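Local coordinates for mannosylglycerate hydrolase MGH1-like glycoside hydrolase domain-containing protein (Thermus thermophilus HB8, PDB 4WVA) that hydrolyses mannosylglycerate, a solute thermophiles make under osmotic stress, to mannose and glycerate, and cleaves glucosylglycerate about as efficiently, at residues A[32-41]-A[102-113]; A[59-69]-A[134-142]. All blocks are in the same frame, centred on the assembly; numbering follows the deposited sequence. Where two conformers were deposited one is given.

Overall arrangement
Both contacts belong to the (alpha/alpha)6-barrel of this GH63 enzyme, their centres about 13 Å apart. Contact 1 lies deeper, about 8 Å from the centre of the chain, where helix 33-43 runs beside helix 107-117 at the substrate site; contact 2, about 16 Å out, sets the end of helix 48-62 and the loop after it against helix 121-146. Along the chain the segments alternate, 32-41, 59-69, 102-113, 134-142: helices 33-43 and 48-62 follow each other, as do 107-117 and 121-146, and each contact joins one from each pair. The contacts meet directly: Thr102 OG1 lies 2.8 Å from Leu69 O, probably hydrogen-bonded, and packs on Phe138, so the packing at the substrate site continues into helix 121-146.

Contact 1 (A[32-41]-A[102-113])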
loop_
_atom_site.group_PDB
_atom_site.type_symbol
_atom_site.label_atom_id
_atom_site.label_comp_id
_atom_site.label_asym_id
_atom_site.label_seq_id
_atom_site.Cartn_x
_atom_site.Cartn_y
_atom_site.Cartn_z
ATOM N N TRP A 32 14.604 25.415 -18.697
ATOM C CA TRP A 32 13.948 25.156 -17.409
ATOM C C TRP A 32 13.846 23.641 -17.161
ATOM O O TRP A 32 13.681 22.864 -18.088
ATOM C CB TRP A 32 12.535 25.744 -17.407
ATOM C CG TRP A 32 12.403 27.086 -16.772
ATOM C CD1 TRP A 32 11.902 27.344 -15.534
ATOM C CD2 TRP A 32 12.762 28.360 -17.322
ATOM N NE1 TRP A 32 11.897 28.679 -15.282
ATOM C CE2 TRP A 32 12.423 29.334 -16.360
ATOM C CE3 TRP A 32 13.340 28.772 -18.525
ATOM C CZ2 TRP A 32 12.651 30.684 -16.557
ATOM C CZ3 TRP A 32 13.555 30.133 -18.723
ATOM C CH2 TRP A 32 13.223 31.060 -17.748
ATOM N N LEU A 33 13.946 23.253 -15.896
ATOM C CA LEU A 33 14.017 21.855 -15.474
ATOM C C LEU A 33 12.745 21.077 -15.798
ATOM O O LEU A 33 12.795 20.132 -16.611
ATOM C CB LEU A 33 14.328 21.798 -13.976
ATOM C CG LEU A 33 14.724 20.469 -13.324
ATOM C CD1 LEU A 33 15.174 20.760 -11.892
ATOM C CD2 LEU A 33 13.607 19.432 -13.354
ATOM N N TRP A 34 11.611 21.385 -15.169
ATOM C CA TRP A 34 10.458 20.503 -15.440
ATOM C C TRP A 34 9.921 20.706 -16.857
ATOM O O TRP A 34 9.474 19.744 -17.467
ATOM C CB TRP A 34 9.356 20.447 -14.343
ATOM C CG TRP A 34 8.389 21.587 -14.208
ATOM C CD1 TRP A 34 8.571 22.919 -14.528
ATOM C CD2 TRP A 34 7.078 21.497 -13.619
ATOM N NE1 TRP A 34 7.448 23.633 -14.184
ATOM C CE2 TRP A 34 6.521 22.776 -13.637
ATOM C CE3 TRP A 34 6.327 20.432 -13.074
ATOM C CZ2 TRP A 34 5.239 23.032 -13.145
ATOM C CZ3 TRP A 34 5.054 20.688 -12.588
ATOM C CH2 TRP A 34 4.527 21.973 -12.622
ATOM N N ASP A 35 10.105 21.900 -17.430
ATOM C CA ASP A 35 9.706 22.112 -18.812
ATOM C C ASP A 35 10.447 21.158 -19.725
ATOM O O ASP A 35 9.840 20.540 -20.594
ATOM C CB ASP A 35 9.971 23.551 -19.276
ATOM C CG ASP A 35 9.183 24.578 -18.507
ATOM O OD1 ASP A 35 9.392 24.697 -17.268
ATOM O OD2 ASP A 35 8.380 25.296 -19.137
ATOM N N SER A 36 11.767 21.050 -19.561
ATOM C CA SER A 36 12.550 20.213 -20.467
ATOM C C SER A 36 12.083 18.770 -20.390
ATOM O O SER A 36 12.085 18.065 -21.386
ATOM C CB SER A 36 14.054 20.332 -20.201
ATOM O OG SER A 36 14.600 21.427 -20.920
ATOM N N ALA A 37 11.652 18.334 -19.205
ATOM C CA ALA A 37 11.236 16.961 -19.032
ATOM C C ALA A 37 9.971 16.720 -19.850
ATOM O O ALA A 37 9.906 15.751 -20.600
ATOM C CB ALA A 37 11.006 16.645 -17.570
ATOM N N PHE A 38 8.983 17.601 -19.726
ATOM C CA PHE A 38 7.740 17.437 -20.524
ATOM C C PHE A 38 8.053 17.586 -22.014
ATOM O O PHE A 38 7.497 16.867 -22.838
ATOM C CB PHE A 38 6.632 18.416 -20.132
ATOM C CG PHE A 38 6.148 18.254 -18.720
ATOM C CD1 PHE A 38 5.428 17.123 -18.336
ATOM C CD2 PHE A 38 6.411 19.224 -17.763
ATOM C CE1 PHE A 38 4.991 16.974 -17.038
ATOM C CE2 PHE A 38 5.980 19.067 -16.453
ATOM C CZ PHE A 38 5.262 17.937 -16.089
ATOM N N ILE A 39 8.899 18.551 -22.362
ATOM C CA ILE A 39 9.222 18.810 -23.763
ATOM C C ILE A 39 9.860 17.602 -24.430
ATOM O O ILE A 39 9.544 17.303 -25.573
ATOM C CB ILE A 39 10.089 20.082 -23.906
ATOM C CG1 ILE A 39 9.273 21.320 -23.519
ATOM C CG2 ILE A 39 10.717 20.184 -25.298
ATOM C CD1 ILE A 39 10.136 22.534 -23.214
ATOM N N ALA A 40 10.749 16.903 -23.719
ATOM C CA ALA A 40 11.363 15.678 -24.237
ATOM C C ALA A 40 10.342 14.645 -24.713
ATOM O O ALA A 40 10.559 13.971 -25.719
ATOM C CB ALA A 40 12.325 15.078 -23.205
ATOM N N LEU A 41 9.208 14.532 -24.018
ATOM C CA LEU A 41 8.125 13.643 -24.466
ATOM C C LEU A 41 7.587 14.044 -25.836
ATOM O O LEU A 41 7.273 13.173 -26.669
ATOM C CB LEU A 41 6.994 13.610 -23.437
ATOM C CG LEU A 41 7.340 12.982 -22.080
ATOM C CD1 LEU A 41 6.199 13.146 -21.072
ATOM C CD2 LEU A 41 7.719 11.518 -22.246
ATOM N N THR A 102 15.580 24.544 -7.086
ATOM C CA THR A 102 15.227 23.414 -7.939
ATOM C C THR A 102 13.770 23.496 -8.433
ATOM O O THR A 102 13.147 24.554 -8.376
ATOM C CB THR A 102 15.571 22.087 -7.223
ATOM O OG1 THR A 102 15.539 20.989 -8.148
ATOM C CG2 THR A 102 14.684 21.814 -6.024
ATOM N N GLN A 103 13.258 22.388 -8.971
ATOM C CA GLN A 103 11.882 22.351 -9.507
ATOM C C GLN A 103 11.394 20.908 -9.430
ATOM O O GLN A 103 12.174 20.016 -9.136
ATOM C CB GLN A 103 11.828 22.849 -10.956
ATOM C CG GLN A 103 11.090 24.170 -11.121
ATOM C CD GLN A 103 10.861 24.552 -12.581
ATOM O OE1 GLN A 103 11.359 23.896 -13.520
ATOM N NE2 GLN A 103 10.106 25.609 -12.783
ATOM N N PRO A 104 10.101 20.671 -9.713
ATOM C CA PRO A 104 9.616 19.304 -9.494
ATOM C C PRO A 104 10.357 18.259 -10.339
ATOM O O PRO A 104 10.506 18.431 -11.558
ATOM C CB PRO A 104 8.134 19.398 -9.889
ATOM C CG PRO A 104 7.793 20.834 -9.634
ATOM C CD PRO A 104 9.005 21.575 -10.090
ATOM N N PRO A 105 10.808 17.168 -9.697
ATOM C CA PRO A 105 11.757 16.250 -10.319
ATOM C C PRO A 105 11.051 15.203 -11.176
ATOM O O PRO A 105 11.096 14.026 -10.879
ATOM C CB PRO A 105 12.467 15.639 -9.121
ATOM C CG PRO A 105 11.457 15.658 -8.034
ATOM C CD PRO A 105 10.691 16.933 -8.235
ATOM N N VAL A 106 10.377 15.656 -12.232
ATOM C CA VAL A 106 9.663 14.736 -13.113
ATOM C C VAL A 106 10.632 13.992 -14.049
ATOM O O VAL A 106 10.250 13.039 -14.727
ATOM C CB VAL A 106 8.557 15.483 -13.875
ATOM C CG1 VAL A 106 9.147 16.331 -14.945
ATOM C CG2 VAL A 106 7.558 14.515 -14.506
ATOM N N VAL A 107 11.913 14.361 -14.040
ATOM C CA VAL A 107 12.819 13.877 -15.083
ATOM C C VAL A 107 13.011 12.346 -15.086
ATOM O O VAL A 107 13.068 11.748 -16.161
ATOM C CB VAL A 107 14.167 14.651 -15.105
ATOM C CG1 VAL A 107 14.935 14.506 -13.797
ATOM C CG2 VAL A 107 14.988 14.244 -16.317
ATOM N N ALA A 108 13.061 11.693 -13.927
ATOM C CA ALA A 108 13.305 10.225 -13.952
ATOM C C ALA A 108 12.183 9.462 -14.634
ATOM O O ALA A 108 12.400 8.435 -15.273
ATOM C CB ALA A 108 13.530 9.681 -12.553
ATOM N N THR A 109 10.971 9.960 -14.460
ATOM C CA THR A 109 9.793 9.376 -15.104
ATOM C C THR A 109 9.920 9.457 -16.625
ATOM O O THR A 109 9.633 8.487 -17.343
ATOM C CB THR A 109 8.549 10.094 -14.584
ATOM O OG1 THR A 109 8.409 9.788 -13.202
ATOM C CG2 THR A 109 7.271 9.660 -15.332
ATOM N N VAL A 110 10.382 10.603 -17.106
ATOM C CA VAL A 110 10.578 10.789 -18.535
ATOM C C VAL A 110 11.737 9.921 -19.024
ATOM O O VAL A 110 11.640 9.289 -20.068
ATOM C CB VAL A 110 10.732 12.279 -18.911
ATOM C CG1 VAL A 110 11.097 12.419 -20.379
ATOM C CG2 VAL A 110 9.462 13.049 -18.590
ATOM N N VAL A 111 12.822 9.867 -18.258
ATOM C CA VAL A 111 13.958 9.031 -18.642
ATOM C C VAL A 111 13.555 7.542 -18.739
ATOM O O VAL A 111 13.971 6.838 -19.674
ATOM C CB VAL A 111 15.172 9.252 -17.720
ATOM C CG1 VAL A 111 16.237 8.216 -18.002
ATOM C CG2 VAL A 111 15.750 10.662 -17.907
ATOM N N ARG A 112 12.746 7.058 -17.804
ATOM C CA ARG A 112 12.290 5.663 -17.864
ATOM C C ARG A 112 11.521 5.423 -19.173
ATOM O O ARG A 112 11.706 4.413 -19.855
ATOM C CB ARG A 112 11.418 5.299 -16.667
ATOM C CG ARG A 112 10.899 3.871 -16.775
ATOM C CD ARG A 112 9.982 3.494 -15.626
ATOM N NE ARG A 112 9.502 2.119 -15.787
ATOM C CZ ARG A 112 8.681 1.498 -14.937
ATOM N NH1 ARG A 112 8.227 2.106 -13.860
ATOM N NH2 ARG A 112 8.300 0.246 -15.183
ATOM N N TYR A 113 10.646 6.345 -19.520
ATOM C CA TYR A 113 9.880 6.228 -20.752
ATOM C C TYR A 113 10.788 6.225 -21.986
ATOM O O TYR A 113 10.659 5.356 -22.868
ATOM C CB TYR A 113 8.850 7.352 -20.900
ATOM C CG TYR A 113 8.031 7.159 -22.133
ATOM C CD1 TYR A 113 6.943 6.298 -22.120
ATOM C CD2 TYR A 113 8.388 7.767 -23.334
ATOM C CE1 TYR A 113 6.211 6.084 -23.257
ATOM C CE2 TYR A 113 7.666 7.537 -24.479
ATOM C CZ TYR A 113 6.575 6.708 -24.426
ATOM O OH TYR A 113 5.844 6.490 -25.570
#
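Part of the substrate site of the (alpha/alpha)6-barrel is built here, where Trp32 to Asp35 and Gln103, all probably substrate-binding, come together at the start of helix 33-41. Gln103 OE1 accepts the backbone N-H of Trp34 at 3.0 Å, in a nearly straight bond (172°) whose donor is tilted from the carbonyl plane. That bond helps hold the amide at the first turn of the helix, with Gln103 NE2 at the edge of the Trp32 ring. The Trp34 indole is held between two residues: Pro104 CG sits over one face, 4.1 Å from the centroid of the six-membered ring in a CH-pi contact, and Phe38 CE2 meets the opposite face. Asp35 OD2 makes a weak hydrogen bond to a bound Tris molecule, which probably marks the pocket. Further along, helices 33-41 and 107-113 run nearly parallel, 20° apart with their axes 9.1 Å from each other. The small Ala37 probably helps them come this close, its CB facing Val106 and Val110, while Leu41 CD2 reaches Tyr113 CD2. Val106 CG1, placed between its own backbone N and carbonyl carbon (chi1 74°), presses to within 3.2 Å of Ala37 CB, tighter than usual van der Waals contact.

Contact 2 (A[59-69]-A[134-142]); sequences FDYGQGPDGML and KLLAFHRWL
Gln63, just past the end of helix 59-62, makes the direct hydrogen bond to helix 134-142: its NE2 donates to Lys134 O at 2.9 Å. In the (alpha/alpha)6-barrel this sets the end of helix 48-62 and the loop after it on helix 121-146. The same nitrogen gives its other hydrogen to Gly67 O at 3.0 Å, and both acceptors lie near the amide plane, so the two bonds fix its rotation. Lys134 O also takes the helical N-H of Phe138, the two donors arriving from opposite faces of its plane.

One water bridges Gln63 OE1 to Lys134 NZ; another donates to both Asp66 O and Ala137 O. Asp66 OD1 accepts from Met68 N in an Asx turn.

Two rings of the helix receive the loop's side chains. With CG swung opposite its own backbone N (chi1 179°), Trp141 turns one ring face to the loop. Met68 runs alongside it, its CG 3.3 Å from the centroid of the six-membered ring and almost on the normal, its SD more oblique at 4.0 Å in a Met-aromatic contact. Leu69 CB sits over the centre of the Phe138 ring, 3.6 Å from the centroid, while Leu142 CD1 meets the opposite face. An alanine in place of Trp141 would probably leave Met68 without its aromatic platform, its CG and SD freer to turn.

Backbone fit is close at Gly67, where a CB would strike Ala137 O. The chemistry thus implies a loop held by two kinds of force: amide and water bonds grip its backbone, and aromatic faces seat its side chains.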
loop_
_atom_site.group_PDB
_atom_site.type_symbol
_atom_site.label_atom_id
_atom_site.label_comp_id
_atom_site.label_asym_id
_atom_site.label_seq_id
_atom_site.Cartn_x
_atom_site.Cartn_y
_atom_site.Cartn_z
ATOM N N PHE A 59 21.291 18.045 -17.579
ATOM C CA PHE A 59 22.226 17.540 -16.570
ATOM C C PHE A 59 23.646 18.014 -16.803
ATOM O O PHE A 59 24.342 18.453 -15.864
ATOM C CB PHE A 59 22.177 16.017 -16.486
ATOM C CG PHE A 59 21.034 15.513 -15.665
ATOM C CD1 PHE A 59 21.156 15.390 -14.294
ATOM C CD2 PHE A 59 19.822 15.209 -16.255
ATOM C CE1 PHE A 59 20.102 14.942 -13.524
ATOM C CE2 PHE A 59 18.770 14.754 -15.494
ATOM C CZ PHE A 59 18.903 14.637 -14.127
ATOM N N ASP A 60 24.090 17.937 -18.054
ATOM C CA ASP A 60 25.496 18.269 -18.370
ATOM C C ASP A 60 25.849 19.721 -18.049
ATOM O O ASP A 60 26.942 20.000 -17.524
ATOM C CB ASP A 60 25.792 17.979 -19.843
ATOM C CG ASP A 60 26.003 16.517 -20.126
ATOM O OD1 ASP A 60 26.248 15.752 -19.189
ATOM O OD2 ASP A 60 25.942 16.137 -21.310
ATOM N N TYR A 61 24.936 20.638 -18.343
ATOM C CA TYR A 61 25.174 22.062 -18.085
ATOM C C TYR A 61 24.525 22.613 -16.827
ATOM O O TYR A 61 24.875 23.710 -16.383
ATOM C CB TYR A 61 24.765 22.887 -19.307
ATOM C CG TYR A 61 25.589 22.517 -20.496
ATOM C CD1 TYR A 61 26.882 23.007 -20.638
ATOM C CD2 TYR A 61 25.102 21.640 -21.460
ATOM C CE1 TYR A 61 27.665 22.647 -21.716
ATOM C CE2 TYR A 61 25.875 21.259 -22.538
ATOM C CZ TYR A 61 27.155 21.778 -22.664
ATOM O OH TYR A 61 27.938 21.421 -23.739
ATOM N N GLY A 62 23.586 21.869 -16.245
ATOM C CA GLY A 62 22.872 22.329 -15.054
ATOM C C GLY A 62 23.330 21.732 -13.740
ATOM O O GLY A 62 23.380 22.424 -12.730
ATOM N N GLN A 63 23.658 20.443 -13.712
ATOM C CA GLN A 63 23.814 19.780 -12.417
ATOM C C GLN A 63 25.064 20.252 -11.699
ATOM O O GLN A 63 26.145 20.243 -12.267
ATOM C CB GLN A 63 23.821 18.264 -12.545
ATOM C CG GLN A 63 23.739 17.536 -11.221
ATOM C CD GLN A 63 23.516 16.055 -11.405
ATOM O OE1 GLN A 63 24.062 15.433 -12.323
ATOM N NE2 GLN A 63 22.717 15.475 -10.523
ATOM N N GLY A 64 24.867 20.666 -10.455
ATOM C CA GLY A 64 25.958 21.145 -9.592
ATOM C C GLY A 64 26.757 20.002 -9.010
ATOM O O GLY A 64 26.387 18.813 -9.104
ATOM N N PRO A 65 27.886 20.346 -8.389
ATOM C CA PRO A 65 28.781 19.325 -7.881
ATOM C C PRO A 65 28.212 18.471 -6.756
ATOM O O PRO A 65 28.664 17.347 -6.562
ATOM C CB PRO A 65 29.997 20.125 -7.389
ATOM C CG PRO A 65 29.541 21.532 -7.278
ATOM C CD PRO A 65 28.428 21.709 -8.263
ATOM N N ASP A 66 27.229 18.991 -6.030
ATOM C CA ASP A 66 26.590 18.233 -4.961
ATOM C C ASP A 66 25.356 17.447 -5.432
ATOM O O ASP A 66 24.670 16.852 -4.615
ATOM C CB ASP A 66 26.215 19.164 -3.802
ATOM C CG ASP A 66 25.239 20.270 -4.214
ATOM O OD1 ASP A 66 24.900 20.394 -5.421
ATOM O OD2 ASP A 66 24.821 21.033 -3.314
ATOM N N GLY A 67 25.091 17.454 -6.739
ATOM C CA GLY A 67 23.955 16.719 -7.309
ATOM C C GLY A 67 22.725 17.576 -7.556
ATOM O O GLY A 67 21.782 17.135 -8.235
ATOM N N MET A 68 22.706 18.799 -7.040
ATOM C CA MET A 68 21.536 19.640 -7.211
ATOM C C MET A 68 21.292 19.931 -8.685
ATOM O O MET A 68 22.216 20.309 -9.404
ATOM C CB MET A 68 21.680 20.968 -6.480
ATOM C CG MET A 68 20.362 21.711 -6.461
ATOM S SD MET A 68 20.477 23.406 -5.904
ATOM C CE MET A 68 21.185 24.087 -7.407
ATOM N N LEU A 69 20.049 19.746 -9.128
ATOM C CA LEU A 69 19.644 20.155 -10.469
ATOM C C LEU A 69 18.842 21.442 -10.331
ATOM O O LEU A 69 17.809 21.461 -9.675
ATOM C CB LEU A 69 18.821 19.055 -11.133
ATOM C CG LEU A 69 18.634 19.199 -12.646
ATOM C CD1 LEU A 69 19.937 19.038 -13.392
ATOM C CD2 LEU A 69 17.637 18.161 -13.123
ATOM N N LYS A 134 23.449 10.379 -12.470
ATOM C CA LYS A 134 23.115 11.793 -12.357
ATOM C C LYS A 134 21.730 12.018 -11.727
ATOM O O LYS A 134 21.570 12.858 -10.849
ATOM C CB LYS A 134 23.209 12.454 -13.735
ATOM C CG LYS A 134 24.600 12.341 -14.342
ATOM C CD LYS A 134 24.726 13.136 -15.623
ATOM C CE LYS A 134 26.095 12.964 -16.257
ATOM N NZ LYS A 134 27.167 13.498 -15.377
ATOM N N LEU A 135 20.730 11.267 -12.193
ATOM C CA LEU A 135 19.415 11.270 -11.561
ATOM C C LEU A 135 19.509 10.888 -10.079
ATOM O O LEU A 135 18.924 11.531 -9.203
ATOM C CB LEU A 135 18.504 10.254 -12.263
ATOM C CG LEU A 135 17.988 10.643 -13.644
ATOM C CD1 LEU A 135 17.488 9.439 -14.411
ATOM C CD2 LEU A 135 16.857 11.647 -13.466
ATOM N N LEU A 136 20.248 9.824 -9.809
ATOM C CA LEU A 136 20.394 9.325 -8.450
ATOM C C LEU A 136 21.010 10.410 -7.553
ATOM O O LEU A 136 20.588 10.603 -6.416
ATOM C CB LEU A 136 21.250 8.060 -8.459
ATOM C CG LEU A 136 21.428 7.310 -7.149
ATOM C CD1 LEU A 136 20.116 6.709 -6.685
ATOM C CD2 LEU A 136 22.482 6.231 -7.327
ATOM N N ALA A 137 22.005 11.122 -8.079
ATOM C CA ALA A 137 22.666 12.184 -7.316
ATOM C C ALA A 137 21.731 13.355 -7.044
ATOM O O ALA A 137 21.799 13.985 -5.990
ATOM C CB ALA A 137 23.924 12.652 -8.039
ATOM N N PHE A 138 20.837 13.651 -7.993
ATOM C CA PHE A 138 19.846 14.686 -7.806
ATOM C C PHE A 138 18.842 14.286 -6.703
ATOM O O PHE A 138 18.548 15.072 -5.801
ATOM C CB PHE A 138 19.140 14.984 -9.145
ATOM C CG PHE A 138 17.992 15.963 -9.060
ATOM C CD1 PHE A 138 17.988 17.032 -8.162
ATOM C CD2 PHE A 138 16.914 15.839 -9.930
ATOM C CE1 PHE A 138 16.950 17.929 -8.109
ATOM C CE2 PHE A 138 15.874 16.744 -9.892
ATOM C CZ PHE A 138 15.882 17.787 -8.983
ATOM N N HIS A 139 18.324 13.062 -6.777
ATOM C CA HIS A 139 17.389 12.597 -5.767
ATOM C C HIS A 139 18.083 12.584 -4.394
ATOM O O HIS A 139 17.516 13.017 -3.395
ATOM C CB HIS A 139 16.862 11.216 -6.123
ATOM C CG HIS A 139 15.796 11.205 -7.182
ATOM N ND1 HIS A 139 15.878 11.906 -8.373
ATOM C CD2 HIS A 139 14.624 10.541 -7.222
ATOM C CE1 HIS A 139 14.787 11.669 -9.092
ATOM N NE2 HIS A 139 14.026 10.824 -8.425
ATOM N N ARG A 140 19.323 12.126 -4.358
ATOM C CA ARG A 140 20.071 12.120 -3.106
ATOM C C ARG A 140 20.218 13.521 -2.507
ATOM O O ARG A 140 20.064 13.698 -1.303
ATOM C CB ARG A 140 21.431 11.481 -3.316
ATOM C CG ARG A 140 22.218 11.337 -2.039
ATOM C CD ARG A 140 23.550 10.712 -2.343
ATOM N NE ARG A 140 23.409 9.358 -2.879
ATOM C CZ ARG A 140 23.850 8.935 -4.052
ATOM N NH1 ARG A 140 24.487 9.750 -4.896
ATOM N NH2 ARG A 140 23.674 7.657 -4.373
ATOM N N TRP A 141 20.538 14.507 -3.355
ATOM C CA TRP A 141 20.614 15.892 -2.937
ATOM C C TRP A 141 19.294 16.366 -2.335
ATOM O O TRP A 141 19.277 17.051 -1.313
ATOM C CB TRP A 141 21.050 16.801 -4.114
ATOM C CG TRP A 141 21.104 18.213 -3.702
ATOM C CD1 TRP A 141 22.162 18.844 -3.114
ATOM C CD2 TRP A 141 20.046 19.168 -3.756
ATOM N NE1 TRP A 141 21.831 20.131 -2.801
ATOM C CE2 TRP A 141 20.539 20.363 -3.183
ATOM C CE3 TRP A 141 18.729 19.139 -4.232
ATOM C CZ2 TRP A 141 19.768 21.513 -3.084
ATOM C CZ3 TRP A 141 17.966 20.286 -4.124
ATOM C CH2 TRP A 141 18.487 21.449 -3.556
ATOM N N LEU A 142 18.180 16.037 -2.984
ATOM C CA LEU A 142 16.896 16.451 -2.478
ATOM C C LEU A 142 16.692 16.020 -1.022
ATOM O O LEU A 142 16.332 16.838 -0.195
ATOM C CB LEU A 142 15.751 15.935 -3.374
ATOM C CG LEU A 142 15.585 16.594 -4.735
ATOM C CD1 LEU A 142 14.613 15.783 -5.583
ATOM C CD2 LEU A 142 15.089 18.026 -4.616
HETATM O O HOH W 1 28.273 15.987 -17.255
HETATM O O HOH W 2 26.365 15.785 -13.662
HETATM O O HOH W 3 23.991 14.092 -4.325
#